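Side-chain contacts in ferulic acid decarboxylase 1 (Candida dubliniensis, PDB 4ZAD), which probably catalyses the reversible decarboxylation of ferulic, p-coumaric and cinnamic acids to their vinyl derivatives, using a prenylated flavin cofactor: residues I227-M232 with E242-L247; A108-K113 with P233-A238; Q200-W205 with L276-L281; I177-V182 with T189-N194. One frame throughout, in Å; residues are numbered along the deposited sequence.

Interaction 1 of 4, residues I227-M232 with E242-L247; sequences ILVSSM and EYIGGL. With K (potassium ion), chain D; 4LU (1-deoxy-5-O-phosphono-1-(3,3,4,5-tetramethyl-9,11-dioxo-2,3,8,9,10,11-hexahydro-7H-quinolino[1,8-fg]pteridin-12-ium-7-y l)-D-ribitol), chain E.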
# COMPACT_ATOMS: atom_id res chain seq x y z
N ILE A 227 -20.00 -0.66 23.15
CA ILE A 227 -19.38 -1.70 22.35
C ILE A 227 -18.09 -1.14 21.76
O ILE A 227 -17.13 -1.85 21.61
CB ILE A 227 -20.36 -2.33 21.26
CG1 ILE A 227 -19.89 -3.73 20.82
CG2 ILE A 227 -20.50 -1.40 20.02
CD1 ILE A 227 -20.14 -4.81 21.85
N LEU A 228 -18.04 0.14 21.43
CA LEU A 228 -16.75 0.73 20.99
C LEU A 228 -15.65 0.51 22.09
O LEU A 228 -14.61 -0.14 21.88
CB LEU A 228 -16.94 2.22 20.65
CG LEU A 228 -15.78 2.91 19.89
CD1 LEU A 228 -16.26 3.99 18.89
CD2 LEU A 228 -14.78 3.50 20.89
N VAL A 229 -15.89 1.05 23.28
CA VAL A 229 -14.93 0.85 24.39
C VAL A 229 -14.70 -0.63 24.72
O VAL A 229 -13.59 -1.00 25.07
CB VAL A 229 -15.33 1.66 25.63
CG1 VAL A 229 -14.37 1.42 26.78
CG2 VAL A 229 -15.35 3.15 25.25
N SER A 230 -15.72 -1.46 24.56
CA SER A 230 -15.58 -2.89 24.77
C SER A 230 -14.44 -3.39 23.88
O SER A 230 -13.72 -4.32 24.21
CB SER A 230 -16.88 -3.68 24.47
OG SER A 230 -17.86 -3.53 25.50
N SER A 231 -14.26 -2.73 22.77
CA SER A 231 -13.18 -3.07 21.86
C SER A 231 -11.81 -2.36 22.09
O SER A 231 -10.83 -2.68 21.42
CB SER A 231 -13.69 -2.84 20.45
OG SER A 231 -12.68 -3.27 19.54
N MET A 232 -11.75 -1.43 23.04
CA MET A 232 -10.56 -0.62 23.34
C MET A 232 -9.79 -1.15 24.53
O MET A 232 -10.40 -1.48 25.53
CB MET A 232 -11.04 0.79 23.68
CG MET A 232 -9.98 1.81 24.05
SD MET A 232 -10.65 3.43 23.80
CE MET A 232 -9.19 4.47 23.96
N GLU A 242 -17.25 3.45 33.18
CA GLU A 242 -17.02 4.81 33.67
C GLU A 242 -16.46 5.72 32.54
O GLU A 242 -16.83 6.88 32.43
CB GLU A 242 -16.05 4.76 34.86
CG GLU A 242 -16.49 3.84 35.98
CD GLU A 242 -15.59 3.89 37.23
OE1 GLU A 242 -14.42 4.39 37.18
OE2 GLU A 242 -16.08 3.38 38.29
N TYR A 243 -15.58 5.17 31.70
CA TYR A 243 -15.11 5.88 30.50
C TYR A 243 -16.27 6.03 29.54
O TYR A 243 -16.45 7.08 28.96
CB TYR A 243 -13.97 5.12 29.86
CG TYR A 243 -13.30 5.70 28.64
CD1 TYR A 243 -12.77 7.00 28.62
CD2 TYR A 243 -13.07 4.91 27.53
CE1 TYR A 243 -12.10 7.49 27.48
CE2 TYR A 243 -12.39 5.39 26.40
CZ TYR A 243 -11.91 6.66 26.38
OH TYR A 243 -11.28 7.10 25.24
N ILE A 244 -17.09 4.99 29.39
CA ILE A 244 -18.23 5.11 28.45
C ILE A 244 -19.14 6.26 28.87
O ILE A 244 -19.55 7.06 28.03
CB ILE A 244 -19.03 3.79 28.27
CG1 ILE A 244 -18.14 2.69 27.63
CG2 ILE A 244 -20.23 4.05 27.43
CD1 ILE A 244 -18.48 1.32 28.06
N GLY A 245 -19.40 6.36 30.16
CA GLY A 245 -20.17 7.48 30.72
C GLY A 245 -19.64 8.88 30.37
O GLY A 245 -20.39 9.76 29.94
N GLY A 246 -18.34 9.09 30.53
CA GLY A 246 -17.75 10.37 30.20
C GLY A 246 -17.98 10.66 28.72
O GLY A 246 -18.46 11.72 28.34
N LEU A 247 -17.64 9.68 27.90
CA LEU A 247 -17.72 9.82 26.46
C LEU A 247 -19.14 10.26 26.08
O LEU A 247 -19.32 11.09 25.18
CB LEU A 247 -17.33 8.49 25.78
CG LEU A 247 -15.83 8.17 25.78
CD1 LEU A 247 -15.54 6.70 25.56
CD2 LEU A 247 -15.16 9.02 24.72
K K D . -12.19 -3.17 26.68
C9 4LU E . -12.45 -6.91 18.61
C8 4LU E . -13.61 -6.66 17.88
C7 4LU E . -14.30 -7.70 17.25
C10 4LU E . -10.94 -9.74 20.45
C6 4LU E . -13.72 -9.07 17.33
N3 4LU E . -10.48 -12.28 21.33
C2 4LU E . -9.99 -11.24 22.02
C13 4LU E . -15.59 -10.51 17.60
C5 4LU E . -14.40 -10.22 16.72
C1 4LU E . -12.48 -11.55 17.63
O2 4LU E . -9.35 -11.49 23.05
N1 4LU E . -10.22 -9.98 21.58
C4 4LU E . -11.19 -12.10 20.20
O4 4LU E . -11.58 -13.17 19.66
C4A 4LU E . -11.44 -10.84 19.72
N5 4LU E . -11.93 -10.54 18.25
C3 4LU E . -13.65 -11.46 16.90
C12 4LU E . -14.89 -9.99 15.29
C5A 4LU E . -12.46 -9.27 18.09
C7M 4LU E . -15.57 -7.48 16.47
C8M 4LU E . -14.09 -5.23 17.84
C9A 4LU E . -11.96 -8.20 18.86
N10 4LU E . -11.17 -8.46 20.04
C1' 4LU E . -10.16 -7.49 20.50
C2' 4LU E . -10.59 -6.96 21.86
O2' 4LU E . -11.98 -6.59 21.79
C3' 4LU E . -9.72 -5.79 22.34
O3' 4LU E . -8.36 -6.23 22.51
C4' 4LU E . -10.23 -5.17 23.65
O4' 4LU E . -9.22 -4.33 24.21
C5' 4LU E . -10.56 -6.25 24.70
O5' 4LU E . -10.98 -5.73 25.95
P 4LU E . -10.05 -5.67 27.23
O2P 4LU E . -11.11 -5.25 28.25
O3P 4LU E . -8.97 -4.64 26.85
O1P 4LU E . -9.48 -7.07 27.41
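A potassium ion is gripped by the backbone carbonyls of V229 and M232, the two residues whose side chains reach residues 242-247, and by that of S230. The shortest of these three bonds is M232 O to the ion, 2.7 Å. Phosphate oxygen O2P and ester oxygen O5' of the prenylated flavin bind it too, and W175 O and E240 OE1 complete the shell, so the helix end is tied to the cofactor through a metal.

Across the contact itself the chemistry is apolar. V229, compact and branched at CB, touches three side chains of helix 240-247: its CB lies 3.6 Å from CG1 of I244, its CG2 is 3.6 Å from CD1 of L247, and the same methyl comes 3.7 Å from CD2 of Y243. The Y243 ring is met on a face and at an edge. CD1 of L247, one turn further along its own helix, lies over the centre of one face, whereas M232 SD lies at the edge, 5.0 Å from the ring centroid and 77° off its normal, a Met-aromatic contact. M232 gets there because its chain is extended, with CG anti to the backbone N (chi1 179°). Buried as it is, Y243 OH has a polar partner in L106 O.

The end of helix 224-230 is thus packed on helix 240-247, with helix 99-108 against L228 and L247, helix 334-347 against M232, and strand 162-166 against I227 and S230.

Interaction 2 of 4, residues A108-K113 with P233-A238; sequences ANRNPK and PIPDGA. With 4LU (1-deoxy-5-O-phosphono-1-(3,3,4,5-tetramethyl-9,11-dioxo-2,3,8,9,10,11-hexahydro-7H-quinolino[1,8-fg]pteridin-12-ium-7-y l)-D-ribitol), chain E.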
# COMPACT_ATOMS: atom_id res chain seq x y z
N ALA A 108 -9.01 12.71 24.46
CA ALA A 108 -9.41 13.86 25.25
C ALA A 108 -10.17 13.43 26.50
O ALA A 108 -10.02 14.04 27.56
CB ALA A 108 -10.26 14.78 24.44
N ASN A 109 -10.96 12.37 26.36
CA ASN A 109 -11.83 11.90 27.45
C ASN A 109 -11.23 10.76 28.33
O ASN A 109 -11.93 10.19 29.18
CB ASN A 109 -13.21 11.54 26.88
CG ASN A 109 -14.08 12.78 26.59
OD1 ASN A 109 -14.86 13.22 27.45
ND2 ASN A 109 -13.98 13.32 25.37
N ARG A 110 -9.94 10.50 28.17
CA ARG A 110 -9.22 9.48 28.95
C ARG A 110 -8.76 9.89 30.37
O ARG A 110 -8.43 9.06 31.17
CB ARG A 110 -8.04 8.88 28.15
CG ARG A 110 -8.44 7.68 27.28
CD ARG A 110 -8.66 6.42 28.09
NE ARG A 110 -7.39 5.80 28.42
CZ ARG A 110 -6.77 5.85 29.60
NH1 ARG A 110 -7.31 6.45 30.65
NH2 ARG A 110 -5.60 5.26 29.76
N ASN A 111 -8.72 11.17 30.67
CA ASN A 111 -8.47 11.64 32.03
C ASN A 111 -9.60 11.17 32.95
O ASN A 111 -10.72 11.57 32.77
CB ASN A 111 -8.45 13.16 31.92
CG ASN A 111 -8.00 13.87 33.16
OD1 ASN A 111 -7.94 13.31 34.26
ND2 ASN A 111 -7.69 15.16 32.97
N PRO A 112 -9.33 10.32 33.95
CA PRO A 112 -10.42 9.79 34.80
C PRO A 112 -11.38 10.81 35.44
O PRO A 112 -12.49 10.43 35.81
CB PRO A 112 -9.66 9.01 35.90
CG PRO A 112 -8.43 8.57 35.27
CD PRO A 112 -8.04 9.67 34.28
N LYS A 113 -10.93 12.06 35.59
CA LYS A 113 -11.79 13.19 36.05
C LYS A 113 -13.06 13.40 35.18
O LYS A 113 -14.08 13.93 35.65
CB LYS A 113 -10.96 14.51 36.10
CG LYS A 113 -9.68 14.49 36.99
N PRO A 233 -8.44 -1.22 24.45
CA PRO A 233 -7.66 -1.70 25.60
C PRO A 233 -7.33 -0.60 26.60
O PRO A 233 -6.18 -0.12 26.63
CB PRO A 233 -6.39 -2.22 24.95
CG PRO A 233 -6.20 -1.31 23.80
CD PRO A 233 -7.58 -1.04 23.27
N ILE A 234 -8.33 -0.19 27.38
CA ILE A 234 -8.10 0.71 28.52
C ILE A 234 -7.40 -0.07 29.66
O ILE A 234 -7.18 -1.29 29.58
CB ILE A 234 -9.38 1.40 29.01
CG1 ILE A 234 -10.39 0.41 29.61
CG2 ILE A 234 -10.02 2.20 27.88
CD1 ILE A 234 -11.35 1.10 30.53
N PRO A 235 -7.01 0.65 30.71
CA PRO A 235 -5.99 -0.03 31.53
C PRO A 235 -6.47 -1.28 32.30
O PRO A 235 -7.66 -1.42 32.59
CB PRO A 235 -5.55 1.08 32.51
CG PRO A 235 -5.73 2.38 31.66
CD PRO A 235 -7.10 2.10 30.99
N ASP A 236 -5.53 -2.17 32.61
CA ASP A 236 -5.76 -3.23 33.61
C ASP A 236 -6.50 -2.63 34.79
O ASP A 236 -6.20 -1.51 35.21
CB ASP A 236 -4.43 -3.83 34.11
CG ASP A 236 -3.69 -4.58 33.02
OD1 ASP A 236 -4.11 -4.53 31.86
OD2 ASP A 236 -2.69 -5.21 33.28
N GLY A 237 -7.48 -3.34 35.32
CA GLY A 237 -8.18 -2.85 36.53
C GLY A 237 -9.22 -1.78 36.27
O GLY A 237 -9.94 -1.41 37.17
N ALA A 238 -9.34 -1.31 35.04
CA ALA A 238 -10.24 -0.19 34.75
C ALA A 238 -11.66 -0.66 34.39
O ALA A 238 -11.82 -1.54 33.53
CB ALA A 238 -9.67 0.65 33.66
C9 4LU E . -12.45 -6.91 18.61
C8 4LU E . -13.61 -6.66 17.88
C7 4LU E . -14.30 -7.70 17.25
C10 4LU E . -10.94 -9.74 20.45
C6 4LU E . -13.72 -9.07 17.33
N3 4LU E . -10.48 -12.28 21.33
C2 4LU E . -9.99 -11.24 22.02
C13 4LU E . -15.59 -10.51 17.60
C5 4LU E . -14.40 -10.22 16.72
C1 4LU E . -12.48 -11.55 17.63
O2 4LU E . -9.35 -11.49 23.05
N1 4LU E . -10.22 -9.98 21.58
C4 4LU E . -11.19 -12.10 20.20
O4 4LU E . -11.58 -13.17 19.66
C4A 4LU E . -11.44 -10.84 19.72
N5 4LU E . -11.93 -10.54 18.25
C3 4LU E . -13.65 -11.46 16.90
C12 4LU E . -14.89 -9.99 15.29
C5A 4LU E . -12.46 -9.27 18.09
C7M 4LU E . -15.57 -7.48 16.47
C8M 4LU E . -14.09 -5.23 17.84
C9A 4LU E . -11.96 -8.20 18.86
N10 4LU E . -11.17 -8.46 20.04
C1' 4LU E . -10.16 -7.49 20.50
C2' 4LU E . -10.59 -6.96 21.86
O2' 4LU E . -11.98 -6.59 21.79
C3' 4LU E . -9.72 -5.79 22.34
O3' 4LU E . -8.36 -6.23 22.51
C4' 4LU E . -10.23 -5.17 23.65
O4' 4LU E . -9.22 -4.33 24.21
C5' 4LU E . -10.56 -6.25 24.70
O5' 4LU E . -10.98 -5.73 25.95
P 4LU E . -10.05 -5.67 27.23
O2P 4LU E . -11.11 -5.25 28.25
O3P 4LU E . -8.97 -4.64 26.85
O1P 4LU E . -9.48 -7.07 27.41
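Van der Waals packing joins R110 to P235 and, more loosely, to I234. CD of P235 rests 3.7 Å above the guanidinium plane of R110, offset toward its rim, and CG of P235 approaches R110 NH2 to 3.5 Å. The compact apolar CG and CD methylenes of proline suit this place, since they can lie over a guanidinium face without competing for the N-H groups around the rim. Further back along the arginine, CD meets CG2 of I234 at 4.4 Å. The CB of R110 does not itself aim at residues 233-238; bends at chi2 (-75°) and chi3 (-80°) swing the end of the chain over to the proline.

The polar bonds of R110 run to other parts of the fold: NE forms a salt bridge with OE1 of E341 on helix 334-347, and NH1 a weak hydrogen bond to Y115 OH. These hold the guanidinium while P235 covers part of one face.

Backbone hydrogen bonding shapes the opposing loop. A238 N donates to P235 O at 3.0 Å, closing a type II beta turn in which G237 takes the positive phi (80°) that glycine tolerates readily.

At the cofactor end, CB of P233 lies 3.6 Å from the ribityl oxygen O4' of the prenylated flavin, and the I234 side chain comes within about 4 Å of the manganese ion. The arrangement belongs to the loop lining the phosphate-and-metal end of the prenylated-flavin pocket of a UbiD-type decarboxylase.

Interaction 3 of 4, residues Q200-W205 with L276-L281; sequences QVSDAW and LDRDTL
At the corner where the chain leaves strand 270-277 and turns into strand 280-284, R278 reaches out to the side of helix 197-207 and meets the adjacent residues S202 and D203. R278 NE donates to S202 OG at 3.1 Å. The bond is bent (140° at the hydrogen), and the hydroxyl oxygen stands 27° out of the guanidinium plane. The OG of S202 takes the position between its backbone N and carbonyl carbon (chi1 55°), from which its hydroxyl turns back to V198 O, with K199 O also in range to share its hydrogen; a small hydroxyl can therefore serve the helix backbone and the arginine together.

D203 adds charge. Its OD1 lies at the guanidinium edge, placed for a salt bridge to R278 NH2, but the modelled atoms are too close together, so the detail of this pair is doubtful. The other carboxylate oxygen, OD2, has a salt bridge to K199 NZ, so the carboxylate probably lies between two positive groups.

Next to these polar groups the contact becomes apolar: CD2 of L276 packs 3.8 Å from CB of S202. An Asx turn lies at the corner, in which D277 OD1 accepts from D279 N at 3.0 Å, while OD2 of D277 pairs with R306 NE.

Helix 197-207 thus lies against the end of strand 270-277. I214 of strand 214-220 touches S202, W205 and L276, and P303 and Y305 of strand 300-312 pack on L276.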
# COMPACT_ATOMS: atom_id res chain seq x y z
N GLN A 200 -7.46 -12.16 32.44
CA GLN A 200 -7.06 -11.53 33.70
C GLN A 200 -8.10 -11.68 34.80
O GLN A 200 -7.78 -12.14 35.91
CB GLN A 200 -6.70 -10.05 33.51
CG GLN A 200 -5.30 -9.89 32.94
CD GLN A 200 -4.81 -8.46 32.84
OE1 GLN A 200 -4.40 -8.02 31.75
NE2 GLN A 200 -4.82 -7.72 33.95
N VAL A 201 -9.34 -11.35 34.46
CA VAL A 201 -10.44 -11.33 35.42
C VAL A 201 -10.80 -12.74 35.83
O VAL A 201 -11.00 -13.01 37.00
CB VAL A 201 -11.67 -10.60 34.88
CG1 VAL A 201 -12.75 -10.58 35.92
CG2 VAL A 201 -11.32 -9.18 34.50
N SER A 202 -10.86 -13.65 34.88
CA SER A 202 -11.22 -15.01 35.20
C SER A 202 -10.06 -15.72 35.92
O SER A 202 -10.32 -16.66 36.70
CB SER A 202 -11.66 -15.76 33.95
OG SER A 202 -10.69 -15.72 32.91
N ASP A 203 -8.81 -15.26 35.67
CA ASP A 203 -7.60 -15.77 36.34
C ASP A 203 -7.76 -15.56 37.84
O ASP A 203 -7.17 -16.29 38.61
CB ASP A 203 -6.31 -15.02 35.94
CG ASP A 203 -5.59 -15.59 34.72
OD1 ASP A 203 -5.93 -16.67 34.23
OD2 ASP A 203 -4.64 -14.92 34.22
N ALA A 204 -8.51 -14.53 38.22
CA ALA A 204 -8.70 -14.18 39.62
C ALA A 204 -9.64 -15.18 40.27
O ALA A 204 -9.46 -15.56 41.44
CB ALA A 204 -9.23 -12.76 39.75
N TRP A 205 -10.65 -15.61 39.52
CA TRP A 205 -11.58 -16.58 40.03
C TRP A 205 -10.90 -17.93 40.17
O TRP A 205 -11.23 -18.70 41.06
CB TRP A 205 -12.79 -16.69 39.13
CG TRP A 205 -13.74 -15.51 39.29
CD1 TRP A 205 -13.62 -14.28 38.71
CD2 TRP A 205 -14.95 -15.46 40.06
NE1 TRP A 205 -14.68 -13.48 39.07
CE2 TRP A 205 -15.52 -14.18 39.88
CE3 TRP A 205 -15.62 -16.38 40.87
CZ2 TRP A 205 -16.68 -13.79 40.49
CZ3 TRP A 205 -16.78 -16.00 41.49
CH2 TRP A 205 -17.31 -14.71 41.30
N LEU A 276 -18.88 -18.81 33.20
CA LEU A 276 -17.67 -19.16 32.44
C LEU A 276 -16.96 -20.24 33.24
O LEU A 276 -16.67 -20.07 34.44
CB LEU A 276 -16.73 -17.94 32.22
CG LEU A 276 -15.31 -18.31 31.76
CD1 LEU A 276 -15.35 -19.16 30.44
CD2 LEU A 276 -14.36 -17.14 31.63
N ASP A 277 -16.69 -21.36 32.56
CA ASP A 277 -16.15 -22.53 33.19
C ASP A 277 -14.75 -22.71 32.69
O ASP A 277 -14.51 -23.14 31.57
CB ASP A 277 -17.01 -23.75 32.89
CG ASP A 277 -16.63 -24.97 33.70
OD1 ASP A 277 -15.49 -25.07 34.19
OD2 ASP A 277 -17.47 -25.87 33.80
N ARG A 278 -13.81 -22.38 33.55
CA ARG A 278 -12.44 -22.38 33.11
C ARG A 278 -11.76 -23.72 33.45
O ARG A 278 -10.54 -23.93 33.18
CB ARG A 278 -11.72 -21.16 33.69
CG ARG A 278 -10.48 -20.84 32.87
CD ARG A 278 -10.46 -19.45 32.24
NE ARG A 278 -9.50 -18.63 32.96
CZ ARG A 278 -8.20 -18.89 33.05
NH1 ARG A 278 -7.66 -19.93 32.46
NH2 ARG A 278 -7.44 -18.09 33.75
N ASP A 279 -12.58 -24.62 33.99
CA ASP A 279 -12.18 -25.94 34.41
C ASP A 279 -12.48 -26.97 33.34
O ASP A 279 -12.15 -28.14 33.51
CB ASP A 279 -12.95 -26.35 35.67
CG ASP A 279 -12.47 -25.64 36.91
OD1 ASP A 279 -11.68 -24.68 36.81
OD2 ASP A 279 -12.90 -26.09 38.00
N THR A 280 -13.15 -26.58 32.27
CA THR A 280 -13.41 -27.57 31.21
C THR A 280 -13.06 -26.95 29.88
O THR A 280 -13.55 -25.91 29.54
CB THR A 280 -14.88 -28.14 31.18
OG1 THR A 280 -15.55 -27.73 29.99
CG2 THR A 280 -15.70 -27.75 32.43
N LEU A 281 -12.19 -27.63 29.14
CA LEU A 281 -11.79 -27.19 27.83
C LEU A 281 -12.65 -27.86 26.79
O LEU A 281 -13.06 -29.01 26.97
CB LEU A 281 -10.33 -27.52 27.61
CG LEU A 281 -9.41 -26.83 28.59
CD1 LEU A 281 -7.94 -27.16 28.24
CD2 LEU A 281 -9.70 -25.27 28.68

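Interaction 4 of 4, residues I177-V182 with T189-N194; sequences IARGMV and TGLVIN. With 4LU (1-deoxy-5-O-phosphono-1-(3,3,4,5-tetramethyl-9,11-dioxo-2,3,8,9,10,11-hexahydro-7H-quinolino[1,8-fg]pteridin-12-ium-7-y l)-D-ribitol), chain E.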
# COMPACT_ATOMS: atom_id res chain seq x y z
N ILE A 177 -14.93 -7.30 23.99
CA ILE A 177 -15.38 -8.16 22.89
C ILE A 177 -14.39 -9.27 22.77
O ILE A 177 -13.19 -9.04 22.88
CB ILE A 177 -15.41 -7.46 21.52
CG1 ILE A 177 -16.36 -6.27 21.52
CG2 ILE A 177 -15.77 -8.44 20.37
CD1 ILE A 177 -16.35 -5.50 20.20
N ALA A 178 -14.89 -10.47 22.54
CA ALA A 178 -14.05 -11.63 22.24
C ALA A 178 -14.96 -12.57 21.53
O ALA A 178 -16.15 -12.57 21.79
CB ALA A 178 -13.48 -12.28 23.53
N ARG A 179 -14.41 -13.37 20.64
CA ARG A 179 -15.23 -14.17 19.77
C ARG A 179 -15.84 -15.28 20.56
O ARG A 179 -15.36 -15.61 21.66
CB ARG A 179 -14.42 -14.71 18.60
CG ARG A 179 -13.53 -15.86 18.92
CD ARG A 179 -12.78 -16.22 17.67
NE ARG A 179 -12.00 -17.43 17.76
CZ ARG A 179 -10.87 -17.64 17.09
NH1 ARG A 179 -10.37 -16.69 16.30
NH2 ARG A 179 -10.21 -18.78 17.20
N GLY A 180 -16.91 -15.84 20.01
CA GLY A 180 -17.63 -16.93 20.63
C GLY A 180 -18.44 -17.74 19.66
O GLY A 180 -19.14 -17.21 18.79
N MET A 181 -18.32 -19.05 19.77
CA MET A 181 -19.08 -19.92 18.91
C MET A 181 -19.94 -20.89 19.72
O MET A 181 -19.63 -21.22 20.86
CB MET A 181 -18.17 -20.67 17.92
CG MET A 181 -16.94 -21.35 18.49
SD MET A 181 -16.32 -22.62 17.35
CE MET A 181 -17.34 -24.05 17.80
N VAL A 182 -21.04 -21.32 19.12
CA VAL A 182 -21.96 -22.22 19.80
C VAL A 182 -21.28 -23.56 19.93
O VAL A 182 -20.76 -24.08 18.96
CB VAL A 182 -23.26 -22.40 19.01
CG1 VAL A 182 -24.21 -23.37 19.77
CG2 VAL A 182 -23.93 -21.04 18.76
N THR A 189 -18.27 -21.38 23.48
CA THR A 189 -16.83 -21.29 23.74
C THR A 189 -16.24 -20.22 22.85
O THR A 189 -16.71 -19.97 21.74
CB THR A 189 -16.05 -22.62 23.48
OG1 THR A 189 -14.66 -22.41 23.77
CG2 THR A 189 -16.17 -23.08 22.03
N GLY A 190 -15.18 -19.60 23.34
CA GLY A 190 -14.49 -18.58 22.59
C GLY A 190 -13.11 -18.43 23.14
O GLY A 190 -12.77 -19.05 24.13
N LEU A 191 -12.32 -17.59 22.48
CA LEU A 191 -10.98 -17.24 22.94
C LEU A 191 -10.96 -16.53 24.29
O LEU A 191 -11.75 -15.61 24.55
CB LEU A 191 -10.31 -16.29 21.95
CG LEU A 191 -9.63 -16.85 20.71
CD1 LEU A 191 -9.13 -15.63 19.93
CD2 LEU A 191 -8.49 -17.74 21.09
N VAL A 192 -9.97 -16.92 25.09
CA VAL A 192 -9.70 -16.42 26.41
C VAL A 192 -8.19 -16.54 26.53
O VAL A 192 -7.70 -17.58 26.98
CB VAL A 192 -10.43 -17.30 27.46
CG1 VAL A 192 -10.02 -16.92 28.89
CG2 VAL A 192 -12.00 -17.27 27.26
N ILE A 193 -7.42 -15.54 26.07
CA ILE A 193 -5.95 -15.68 26.04
C ILE A 193 -5.24 -14.54 26.72
O ILE A 193 -5.78 -13.48 26.90
CB ILE A 193 -5.40 -15.87 24.60
CG1 ILE A 193 -5.59 -14.60 23.75
CG2 ILE A 193 -6.15 -17.06 23.88
CD1 ILE A 193 -4.99 -14.64 22.35
N ASN A 194 -4.02 -14.78 27.12
CA ASN A 194 -3.18 -13.76 27.68
C ASN A 194 -2.93 -12.72 26.61
O ASN A 194 -2.90 -13.06 25.43
CB ASN A 194 -1.85 -14.35 28.15
CG ASN A 194 -1.98 -15.11 29.45
OD1 ASN A 194 -2.67 -14.66 30.35
ND2 ASN A 194 -1.28 -16.24 29.58
C9 4LU E . -12.45 -6.91 18.61
C8 4LU E . -13.61 -6.66 17.88
C7 4LU E . -14.30 -7.70 17.25
C10 4LU E . -10.94 -9.74 20.45
C6 4LU E . -13.72 -9.07 17.33
N3 4LU E . -10.48 -12.28 21.33
C2 4LU E . -9.99 -11.24 22.02
C13 4LU E . -15.59 -10.51 17.60
C5 4LU E . -14.40 -10.22 16.72
C1 4LU E . -12.48 -11.55 17.63
O2 4LU E . -9.35 -11.49 23.05
N1 4LU E . -10.22 -9.98 21.58
C4 4LU E . -11.19 -12.10 20.20
O4 4LU E . -11.58 -13.17 19.66
C4A 4LU E . -11.44 -10.84 19.72
N5 4LU E . -11.93 -10.54 18.25
C3 4LU E . -13.65 -11.46 16.90
C12 4LU E . -14.89 -9.99 15.29
C5A 4LU E . -12.46 -9.27 18.09
C7M 4LU E . -15.57 -7.48 16.47
C8M 4LU E . -14.09 -5.23 17.84
C9A 4LU E . -11.96 -8.20 18.86
N10 4LU E . -11.17 -8.46 20.04
C1' 4LU E . -10.16 -7.49 20.50
C2' 4LU E . -10.59 -6.96 21.86
O2' 4LU E . -11.98 -6.59 21.79
C3' 4LU E . -9.72 -5.79 22.34
O3' 4LU E . -8.36 -6.23 22.51
C4' 4LU E . -10.23 -5.17 23.65
O4' 4LU E . -9.22 -4.33 24.21
C5' 4LU E . -10.56 -6.25 24.70
O5' 4LU E . -10.98 -5.73 25.95
P 4LU E . -10.05 -5.67 27.23
O2P 4LU E . -11.11 -5.25 28.25
O3P 4LU E . -8.97 -4.64 26.85
O1P 4LU E . -9.48 -7.07 27.41
O HOH W 1 -14.39 -15.86 24.36
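M181 and T189 form the tight end of the contact, an antiparallel hydrogen-bonded pair. M181 N donates to T189 O at 2.7 Å and almost straight (174°), and T189 N returns a bond to M181 O at 3.0 Å. Their side chains lie side by side on the same face, CG of M181 4.0 Å from CG2 of T189. Next along, the backbones close up until G190 CA makes a CA-H...O contact with R179 O at 3.2 Å; glycine suits position 190 because a side chain there would run into that carbonyl oxygen. G180 CA in turn comes close to T189 O and G190 CA.

Beyond the glycines direct backbone pairing ends, and a water bridges the two chains. It donates to R179 O at 2.9 Å and to L191 O at 2.7 Å, giving a hydrogen-bond donor to both carbonyls. Here side chains also meet. CD1 of L191 sits 3.8 Å above the centre of the R179 guanidinium, an apolar cover that leaves the rim available: NH2 forms a salt bridge with E284, and NH1 a long, weak ion pair with E289, the predicted proton donor. The same loosened end serves the prenylated flavin. R179 N donates to its O4 at 3.0 Å, and I177 O accepts from the ribityl hydroxyl O2'.

The hairpin of strands 181-184 and 187-189 joins the large antiparallel sheet through strand 300-312, where T189 OG1 bonds to P303 O and L191 packs on H300 and Q302; strand 280-284 lies against T189, and helix 224-230 touches I177.

Interactions 1, 2 and 4 are buried and all touch the prenylated flavin, whereas interaction 3 is partly buried, further from the centre of the chain, and depends on charged and hydroxyl groups. Interactions 1 and 2 adjoin: Y243 and L247 pack against N109 and R110, and residues 233-238 continue directly from 227-232. Apolar side chains carry interaction 1, a proline against a guanidinium carries interaction 2, and interaction 4 combines one backbone pair with a leucine laid over an arginine. Interactions 3 and 4 reach the same antiparallel sheet, V192 lying beside S202 and R278. I177 links interaction 4 to interaction 1 through a probable hydrogen bond from its N to S230 O.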